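Side-chain contacts in bacillaene synthase decarboxylase PksI (Bacillus subtilis, PDB 4Q1K), which decarboxylates a 3-methylglutaconyl group tethered to the synthase PksL into 3-methylcrotonyl, a step in making the antibiotic bacillaene: residues Arg92-Leu97 against Glu256-Arg261; Met159-Ile164 against Glu176-Ala181; Ile35-Gln40 against Glu61-Asn66. The protein carries 1 engineered substitution. All blocks are in the same frame, centred on the assembly; numbering follows the deposited sequence.

How the interactions relate
All three contacts belong to one crotonase-type subunit of the homotrimer. Interaction 3 closes first along the chain, on the amino-terminal side; interaction 2 falls within the long span of chain that interaction 1 joins. Interactions 1 and 2, whose nearest atoms are about 7 Å apart, both touch the second subunit and both lie near the active-site residue His249: side chain to side chain, Thr162 is about 8 Å from it and Val258 about 9 Å. Thr162 also hydrogen-bonds a bound glycerol through its carbonyl. Interaction 3 lies away from this site; its centre is 27 Å from that of interaction 2, and the two lie on opposite sides of the chain's centre.

Interaction 1. Residues Arg92-Leu97 against Glu256-Arg261; sequences RIQQGL and EEVKSR
Gln94 lies over the first turn of helix 256-265, its side chain pressed against Val258 and Lys259. The tight part is made by carbon: Gln94 CG meets Val258 CG1 at 3.7 Å, the two side chains sliding past each other in opposite directions. Beyond CG the Gln94 chain bends (chi2 -78°), and it crosses the Lys259 side chain at about a right angle, with Gln94 CD 3.7 Å from Lys259 CB. Gln94 touches Lys259 at CB and the backbone N; the extended lysine chain then leads away. Phe253 packs on Val258 from the loop before the helix.

The looser side lies at Glu256, which is exposed and meets Gln94 through water. Gln94 NE2 donates to this water over 3.0 Å, and the water in turn donates to Glu256 OE1 over 2.7 Å. On another side of the helix, Arg261 grips Glu257 side-on, with NE and NH2 both bonded to the single oxygen OE2 from the same face of the carboxylate; Arg261 NH2 also bonds Glu217 O of the second subunit.

Helix 87-94 ends here in a Schellman motif, with Gly96 at positive phi. Gln94 O is hydrogen-bonded to His254 ND1, and Gln94 NE2 to His255 O. The buried amide nitrogen therefore has both a carbonyl and a water as acceptors, which would fix the rotation of the amide while its carbons supply the packing.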
loop_
_atom_site.group_PDB
_atom_site.type_symbol
_atom_site.label_atom_id
_atom_site.label_comp_id
_atom_site.label_asym_id
_atom_site.label_seq_id
_atom_site.Cartn_x
_atom_site.Cartn_y
_atom_site.Cartn_z
ATOM N N ARG B 92 27.933 13.475 -17.150
ATOM C CA ARG B 92 29.030 12.532 -17.015
ATOM C C ARG B 92 28.517 11.117 -17.211
ATOM O O ARG B 92 29.141 10.318 -17.911
ATOM C CB ARG B 92 29.691 12.668 -15.643
ATOM C CG ARG B 92 30.359 14.013 -15.407
ATOM C CD ARG B 92 31.814 13.991 -15.845
ATOM N NE ARG B 92 32.661 13.275 -14.895
ATOM C CZ ARG B 92 32.832 13.636 -13.628
ATOM N NH1 ARG B 92 32.214 14.707 -13.152
ATOM N NH2 ARG B 92 33.622 12.924 -12.834
ATOM N N ILE B 93 27.377 10.800 -16.601
ATOM C CA ILE B 93 26.807 9.469 -16.809
ATOM C C ILE B 93 26.330 9.344 -18.284
ATOM O O ILE B 93 26.454 8.274 -18.898
ATOM C CB ILE B 93 25.571 9.202 -15.869
ATOM C CG1 ILE B 93 25.971 9.337 -14.373
ATOM C CG2 ILE B 93 25.013 7.821 -16.196
ATOM C CD1 ILE B 93 24.743 9.188 -13.379
ATOM N N GLN B 94 25.782 10.423 -18.861
ATOM C CA GLN B 94 25.275 10.328 -20.250
ATOM C C GLN B 94 26.470 9.974 -21.159
ATOM O O GLN B 94 26.350 9.109 -22.044
ATOM C CB GLN B 94 24.575 11.625 -20.663
ATOM C CG GLN B 94 23.857 11.614 -22.013
ATOM C CD GLN B 94 24.746 11.740 -23.231
ATOM O OE1 GLN B 94 25.890 12.211 -23.126
ATOM N NE2 GLN B 94 24.261 11.234 -24.379
ATOM N N GLN B 95 27.617 10.601 -20.875
ATOM C CA GLN B 95 28.843 10.375 -21.657
ATOM C C GLN B 95 29.455 8.973 -21.450
ATOM O O GLN B 95 30.372 8.594 -22.176
ATOM C CB GLN B 95 29.891 11.403 -21.297
ATOM C CG GLN B 95 29.738 12.801 -21.860
ATOM C CD GLN B 95 30.932 13.629 -21.427
ATOM O OE1 GLN B 95 32.062 13.317 -21.801
ATOM N NE2 GLN B 95 30.704 14.630 -20.567
ATOM N N GLY B 96 28.952 8.197 -20.489
ATOM C CA GLY B 96 29.504 6.944 -20.112
ATOM C C GLY B 96 30.755 7.105 -19.253
ATOM O O GLY B 96 31.487 6.145 -19.032
ATOM N N LEU B 97 31.056 8.298 -18.754
ATOM C CA LEU B 97 32.271 8.392 -17.871
ATOM C C LEU B 97 32.063 7.796 -16.431
ATOM O O LEU B 97 32.999 7.319 -15.756
ATOM C CB LEU B 97 32.708 9.866 -17.777
ATOM C CG LEU B 97 33.114 10.539 -19.069
ATOM C CD1 LEU B 97 33.120 12.031 -18.853
ATOM C CD2 LEU B 97 34.557 10.051 -19.335
ATOM N N GLU B 256 21.899 10.630 -27.618
ATOM C CA GLU B 256 22.166 12.052 -27.767
ATOM C C GLU B 256 21.023 12.924 -27.210
ATOM O O GLU B 256 21.247 14.037 -26.706
ATOM C CB GLU B 256 22.427 12.401 -29.261
ATOM C CG GLU B 256 22.674 13.904 -29.433
ATOM C CD GLU B 256 24.056 14.355 -28.923
ATOM O OE1 GLU B 256 24.990 13.542 -28.865
ATOM O OE2 GLU B 256 24.226 15.541 -28.582
ATOM N N GLU B 257 19.770 12.488 -27.346
ATOM C CA GLU B 257 18.698 13.349 -26.884
ATOM C C GLU B 257 18.678 13.491 -25.357
ATOM O O GLU B 257 18.094 14.464 -24.816
ATOM C CB GLU B 257 17.366 12.905 -27.435
ATOM C CG GLU B 257 16.832 11.673 -26.797
ATOM C CD GLU B 257 15.363 11.528 -27.112
ATOM O OE1 GLU B 257 15.057 10.459 -27.649
ATOM O OE2 GLU B 257 14.560 12.482 -26.862
ATOM N N VAL B 258 19.360 12.590 -24.660
ATOM C CA VAL B 258 19.443 12.711 -23.164
ATOM C C VAL B 258 20.353 13.918 -22.852
ATOM O O VAL B 258 20.028 14.772 -22.013
ATOM C CB VAL B 258 19.988 11.416 -22.513
ATOM C CG1 VAL B 258 20.335 11.665 -21.042
ATOM C CG2 VAL B 258 18.907 10.322 -22.607
ATOM N N LYS B 259 21.475 14.022 -23.586
ATOM C CA LYS B 259 22.364 15.173 -23.447
ATOM C C LYS B 259 21.586 16.457 -23.695
ATOM O O LYS B 259 21.727 17.448 -22.977
ATOM C CB LYS B 259 23.564 14.997 -24.455
ATOM C CG LYS B 259 24.623 16.081 -24.357
ATOM C CD LYS B 259 25.685 15.807 -25.421
ATOM C CE LYS B 259 26.776 16.856 -25.360
ATOM N NZ LYS B 259 27.974 16.507 -26.214
ATOM N N SER B 260 20.797 16.486 -24.765
ATOM C CA SER B 260 20.032 17.687 -25.111
ATOM C C SER B 260 19.067 18.050 -24.004
ATOM O O SER B 260 18.925 19.218 -23.687
ATOM C CB SER B 260 19.162 17.447 -26.354
ATOM O OG SER B 260 20.023 17.224 -27.425
ATOM N N ARG B 261 18.357 17.053 -23.484
ATOM C CA ARG B 261 17.392 17.365 -22.368
ATOM C C ARG B 261 18.074 17.837 -21.074
ATOM O O ARG B 261 17.566 18.708 -20.394
ATOM C CB ARG B 261 16.478 16.172 -22.060
ATOM C CG ARG B 261 15.585 15.810 -23.248
ATOM C CD ARG B 261 15.099 14.390 -23.038
ATOM N NE ARG B 261 14.229 13.921 -24.124
ATOM C CZ ARG B 261 12.918 13.836 -24.026
ATOM N NH1 ARG B 261 12.322 14.124 -22.847
ATOM N NH2 ARG B 261 12.193 13.403 -25.098
HETATM O O HOH W 1 25.770 11.954 -26.874
#

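Interaction 2. Residues Met159-Ile164 against Glu176-Ala181; sequences MGATFI and EILLNA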
loop_
_atom_site.group_PDB
_atom_site.type_symbol
_atom_site.label_atom_id
_atom_site.label_comp_id
_atom_site.label_asym_id
_atom_site.label_seq_id
_atom_site.Cartn_x
_atom_site.Cartn_y
_atom_site.Cartn_z
ATOM N N MET B 159 19.372 5.184 -8.783
ATOM C CA MET B 159 19.419 5.417 -7.340
ATOM C C MET B 159 18.367 4.623 -6.562
ATOM O O MET B 159 17.891 5.066 -5.517
ATOM C CB MET B 159 19.276 6.910 -7.037
ATOM C CG MET B 159 20.152 7.805 -7.898
ATOM S SD MET B 159 21.737 8.179 -7.124
ATOM C CE MET B 159 21.287 9.565 -6.082
ATOM N N GLY B 160 18.014 3.450 -7.076
ATOM C CA GLY B 160 17.070 2.556 -6.410
ATOM C C GLY B 160 15.656 3.134 -6.375
ATOM O O GLY B 160 14.816 2.562 -5.663
ATOM N N ALA B 161 15.419 4.192 -7.158
ATOM C CA ALA B 161 14.113 4.853 -7.169
ATOM C C ALA B 161 13.052 3.812 -7.532
ATOM O O ALA B 161 11.915 3.879 -7.018
ATOM C CB ALA B 161 14.140 5.968 -8.206
ATOM N N THR B 162 13.343 2.864 -8.459
ATOM C CA THR B 162 12.188 1.976 -8.868
ATOM C C THR B 162 11.873 0.927 -7.822
ATOM O O THR B 162 10.827 0.257 -7.885
ATOM C CB THR B 162 12.516 1.225 -10.216
ATOM O OG1 THR B 162 13.634 0.309 -9.983
ATOM C CG2 THR B 162 12.942 2.260 -11.292
ATOM N N PHE B 163 12.711 0.813 -6.796
ATOM C CA PHE B 163 12.385 -0.120 -5.694
ATOM C C PHE B 163 11.774 0.712 -4.536
ATOM O O PHE B 163 10.710 0.364 -3.999
ATOM C CB PHE B 163 13.705 -0.751 -5.251
ATOM C CG PHE B 163 13.554 -1.560 -3.991
ATOM C CD1 PHE B 163 12.878 -2.766 -4.049
ATOM C CD2 PHE B 163 13.985 -1.060 -2.758
ATOM C CE1 PHE B 163 12.724 -3.555 -2.902
ATOM C CE2 PHE B 163 13.758 -1.819 -1.593
ATOM C CZ PHE B 163 13.111 -3.073 -1.678
ATOM N N ILE B 164 12.421 1.848 -4.156
ATOM C CA ILE B 164 12.019 2.534 -2.891
ATOM C C ILE B 164 10.755 3.365 -3.058
ATOM O O ILE B 164 9.981 3.554 -2.099
ATOM C CB ILE B 164 13.200 3.331 -2.295
ATOM C CG1 ILE B 164 12.995 3.606 -0.756
ATOM C CG2 ILE B 164 13.349 4.624 -3.064
ATOM C CD1 ILE B 164 12.877 2.362 0.138
ATOM N N GLU B 176 2.893 6.475 -11.510
ATOM C CA GLU B 176 2.713 7.784 -12.066
ATOM C C GLU B 176 3.960 8.609 -11.778
ATOM O O GLU B 176 4.472 9.333 -12.659
ATOM C CB GLU B 176 1.465 8.382 -11.304
ATOM C CG GLU B 176 1.167 9.779 -11.743
ATOM C CD GLU B 176 0.038 10.373 -10.862
ATOM O OE1 GLU B 176 -0.987 9.701 -10.718
ATOM O OE2 GLU B 176 0.212 11.489 -10.320
ATOM N N ILE B 177 4.414 8.564 -10.520
ATOM C CA ILE B 177 5.633 9.346 -10.173
ATOM C C ILE B 177 6.854 9.002 -11.021
ATOM O O ILE B 177 7.550 9.895 -11.513
ATOM C CB ILE B 177 6.016 9.138 -8.671
ATOM C CG1 ILE B 177 4.944 9.899 -7.831
ATOM C CG2 ILE B 177 7.475 9.548 -8.296
ATOM C CD1 ILE B 177 4.971 9.525 -6.291
ATOM N N LEU B 178 7.046 7.732 -11.244
ATOM C CA LEU B 178 8.274 7.299 -11.962
ATOM C C LEU B 178 8.132 7.439 -13.495
ATOM O O LEU B 178 9.117 7.934 -14.141
ATOM C CB LEU B 178 8.638 5.842 -11.643
ATOM C CG LEU B 178 8.958 5.639 -10.177
ATOM C CD1 LEU B 178 9.060 4.096 -9.924
ATOM C CD2 LEU B 178 10.353 6.264 -9.828
ATOM N N LEU B 179 7.013 7.033 -14.077
ATOM C CA LEU B 179 6.857 7.157 -15.549
ATOM C C LEU B 179 6.806 8.642 -15.960
ATOM O O LEU B 179 7.366 8.993 -17.027
ATOM C CB LEU B 179 5.564 6.483 -16.013
ATOM C CG LEU B 179 5.588 4.932 -15.934
ATOM C CD1 LEU B 179 4.108 4.516 -16.120
ATOM C CD2 LEU B 179 6.378 4.349 -17.087
ATOM N N ASN B 180 6.007 9.468 -15.232
ATOM C CA ASN B 180 5.757 10.787 -15.738
ATOM C C ASN B 180 6.752 11.866 -15.214
ATOM O O ASN B 180 6.820 12.985 -15.800
ATOM C CB ASN B 180 4.337 11.239 -15.438
ATOM C CG ASN B 180 3.893 12.407 -16.329
ATOM O OD1 ASN B 180 3.155 13.313 -15.837
ATOM N ND2 ASN B 180 4.310 12.413 -17.605
ATOM N N ALA B 181 7.477 11.569 -14.126
ATOM C CA ALA B 181 8.509 12.491 -13.600
ATOM C C ALA B 181 7.938 13.845 -13.245
ATOM O O ALA B 181 8.606 14.873 -13.295
ATOM C CB ALA B 181 9.665 12.636 -14.614
#
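Leu178 reaches from helix 171-180 to the first turn of helix 161-169, where its two methyl groups rest against Ala161 and Thr162. Just ahead of it in sequence, Ile177 packs on Val165 and Leu169, farther along helix 161-169.

At Leu178 the isobutyl group has CG anti to the carbonyl carbon (chi1 -63°) and approaches with its forked end. CD1 lies 3.9 Å from Thr162 CA, whereas CD2 is 4.1 Å from Ala161 CB and 4.0 Å from Ala161 O. The leucine thus meets backbone as well as a methyl group, and the helices approach to 7.3 Å between Thr162 CA and Leu178 CA.

The two form a helical hairpin of the crotonase fold. Gly160 is the N-cap of its first helix, its carbonyl accepting from both Phe163 N and Ile164 N. Glu245 of helix 220-252 holds this start, bonding Gly160 N through OE1 and Thr162 OG1 through OE2; His229 of the second subunit also bonds Thr162 OG1.

Leu178 itself packs on Leu230 of the second subunit, and Leu179 continues that interface against Leu226 of the same neighbour. Ala181 leaves the helix with positive phi, its N still bonded to Ile177 O over 3.1 Å.

Interaction 3. Residues Ile35-Gln40 against Glu61-Asn66; sequences IQVKMQ and EYIRQN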
loop_
_atom_site.group_PDB
_atom_site.type_symbol
_atom_site.label_atom_id
_atom_site.label_comp_id
_atom_site.label_asym_id
_atom_site.label_seq_id
_atom_site.Cartn_x
_atom_site.Cartn_y
_atom_site.Cartn_z
ATOM N N ILE B 35 21.582 12.666 16.684
ATOM C CA ILE B 35 22.576 13.344 15.844
ATOM C C ILE B 35 21.794 13.893 14.632
ATOM O O ILE B 35 21.032 13.152 13.997
ATOM C CB ILE B 35 23.706 12.355 15.428
ATOM C CG1 ILE B 35 24.861 13.022 14.677
ATOM C CG2 ILE B 35 23.170 11.129 14.667
ATOM C CD1 ILE B 35 25.509 14.110 15.447
ATOM N N GLN B 36 22.028 15.148 14.351
ATOM C CA GLN B 36 21.447 15.831 13.182
ATOM C C GLN B 36 22.494 15.992 12.104
ATOM O O GLN B 36 23.624 16.471 12.369
ATOM C CB GLN B 36 20.794 17.148 13.596
ATOM C CG GLN B 36 20.221 17.969 12.421
ATOM C CD GLN B 36 19.630 19.256 12.980
ATOM O OE1 GLN B 36 18.580 19.213 13.578
ATOM N NE2 GLN B 36 20.346 20.334 12.913
ATOM N N VAL B 37 22.151 15.502 10.905
ATOM C CA VAL B 37 23.013 15.653 9.700
ATOM C C VAL B 37 22.371 16.736 8.807
ATOM O O VAL B 37 21.338 16.500 8.222
ATOM C CB VAL B 37 23.187 14.325 8.938
ATOM C CG1 VAL B 37 24.063 14.476 7.652
ATOM C CG2 VAL B 37 23.831 13.260 9.860
ATOM N N LYS B 38 22.940 17.954 8.797
ATOM C CA LYS B 38 22.316 19.036 8.044
ATOM C C LYS B 38 23.122 19.271 6.762
ATOM O O LYS B 38 24.278 19.745 6.813
ATOM C CB LYS B 38 22.382 20.316 8.847
ATOM C CG LYS B 38 21.771 21.478 8.047
ATOM C CD LYS B 38 21.691 22.705 8.944
ATOM C CE LYS B 38 21.244 23.965 8.201
ATOM N NZ LYS B 38 21.230 24.966 9.298
ATOM N N MET B 39 22.466 19.096 5.630
ATOM C CA MET B 39 23.081 19.349 4.302
ATOM C C MET B 39 22.952 20.854 4.021
ATOM O O MET B 39 21.825 21.411 4.044
ATOM C CB MET B 39 22.252 18.590 3.250
ATOM C CG MET B 39 22.397 17.101 3.520
ATOM S SD MET B 39 21.567 16.092 2.292
ATOM C CE MET B 39 19.831 16.359 2.798
ATOM N N GLN B 40 24.070 21.490 3.698
ATOM C CA GLN B 40 24.107 22.927 3.487
ATOM C C GLN B 40 25.189 23.311 2.466
ATOM O O GLN B 40 26.042 24.191 2.719
ATOM C CB GLN B 40 24.238 23.693 4.807
ATOM C CG GLN B 40 25.434 23.229 5.646
ATOM C CD GLN B 40 25.667 24.036 6.935
ATOM O OE1 GLN B 40 26.797 24.063 7.448
ATOM N NE2 GLN B 40 24.635 24.706 7.437
ATOM N N GLU B 61 29.568 7.672 8.061
ATOM C CA GLU B 61 30.679 6.848 8.616
ATOM C C GLU B 61 30.966 7.244 10.014
ATOM O O GLU B 61 31.175 6.387 10.866
ATOM C CB GLU B 61 31.924 6.978 7.728
ATOM C CG GLU B 61 33.064 6.063 8.191
ATOM C CD GLU B 61 32.707 4.568 8.108
ATOM O OE1 GLU B 61 31.710 4.170 7.428
ATOM O OE2 GLU B 61 33.418 3.779 8.778
ATOM N N TYR B 62 31.001 8.567 10.297
ATOM C CA TYR B 62 31.110 8.994 11.669
ATOM C C TYR B 62 30.054 8.359 12.595
ATOM O O TYR B 62 30.331 7.899 13.739
ATOM C CB TYR B 62 30.982 10.498 11.770
ATOM C CG TYR B 62 31.066 10.949 13.181
ATOM C CD1 TYR B 62 32.325 11.081 13.793
ATOM C CD2 TYR B 62 29.937 11.251 13.923
ATOM C CE1 TYR B 62 32.437 11.524 15.096
ATOM C CE2 TYR B 62 30.060 11.662 15.252
ATOM C CZ TYR B 62 31.304 11.816 15.795
ATOM O OH TYR B 62 31.441 12.247 17.093
ATOM N N ILE B 63 28.825 8.389 12.130
ATOM C CA ILE B 63 27.714 7.788 12.917
ATOM C C ILE B 63 27.946 6.267 13.104
ATOM O O ILE B 63 27.780 5.735 14.200
ATOM C CB ILE B 63 26.333 8.071 12.215
ATOM C CG1 ILE B 63 26.076 9.585 12.304
ATOM C CG2 ILE B 63 25.192 7.203 12.861
ATOM C CD1 ILE B 63 24.937 10.047 11.362
ATOM N N ARG B 64 28.412 5.612 12.046
ATOM C CA ARG B 64 28.766 4.199 12.115
ATOM C C ARG B 64 29.925 3.923 13.080
ATOM O O ARG B 64 29.989 2.849 13.680
ATOM C CB ARG B 64 29.108 3.666 10.723
ATOM C CG ARG B 64 29.642 2.244 10.717
ATOM C CD ARG B 64 29.886 1.751 9.299
ATOM N NE ARG B 64 28.638 1.473 8.595
ATOM C CZ ARG B 64 28.126 2.252 7.648
ATOM N NH1 ARG B 64 28.754 3.363 7.288
ATOM N NH2 ARG B 64 26.984 1.921 7.059
ATOM N N GLN B 65 30.840 4.879 13.228
ATOM C CA GLN B 65 32.031 4.674 14.106
ATOM C C GLN B 65 31.740 5.017 15.543
ATOM O O GLN B 65 32.591 4.766 16.425
ATOM C CB GLN B 65 33.238 5.484 13.615
ATOM C CG GLN B 65 33.753 5.026 12.254
ATOM C CD GLN B 65 34.055 3.521 12.244
ATOM O OE1 GLN B 65 34.635 2.981 13.197
ATOM N NE2 GLN B 65 33.655 2.835 11.182
ATOM N N ASN B 66 30.576 5.611 15.825
ATOM C CA ASN B 66 30.267 6.175 17.141
ATOM C C ASN B 66 28.928 5.650 17.557
ATOM O O ASN B 66 27.939 6.371 17.474
ATOM C CB ASN B 66 30.354 7.718 17.126
ATOM C CG ASN B 66 31.800 8.209 16.918
ATOM O OD1 ASN B 66 32.272 8.435 15.772
ATOM N ND2 ASN B 66 32.556 8.282 18.018
#
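Strand 34-39 passes beneath the last turns of helix 50-65, with Ile35 and Ile63 the closest pair of the two backbones, 8.1 Å between their CA atoms. The beta carbons of Ile35 and Val37, two residues apart on the strand, point toward the helix, while that of Gln36 between them points away. At this spacing the gap is bridged by branched aliphatic groups.

Ile63 provides the bridge. Its CG1 stands anti to the carbonyl carbon (chi1 -67°) and the chain runs on extended, with chi2 166°, which carries CD1 to the strand, where it touches two methyl groups, Val37 CG2 at 3.7 Å and Ile35 CG2 at 3.9 Å. Both strand side chains cross the isoleucine at a slant, and the meeting is wholly apolar and buried.

The outer side of the helix is polar. Glu61 holds Arg64 in a salt bridge, OE1 to NH1 at 3.1 Å, and its OE2 takes a hydrogen bond from Gln65 NE2, which comes from above the carboxylate plane.

The contact joins the first strand and the helix of the beta-alpha-beta unit 34-39, 50-65, 71-75. Strand 34-39 runs between antiparallel 25-31 and parallel 71-75 in the main sheet; Val72 touches both Ile35 and Val37 from the latter, and Leu56 and Ala59 extend the helix cover over Val37.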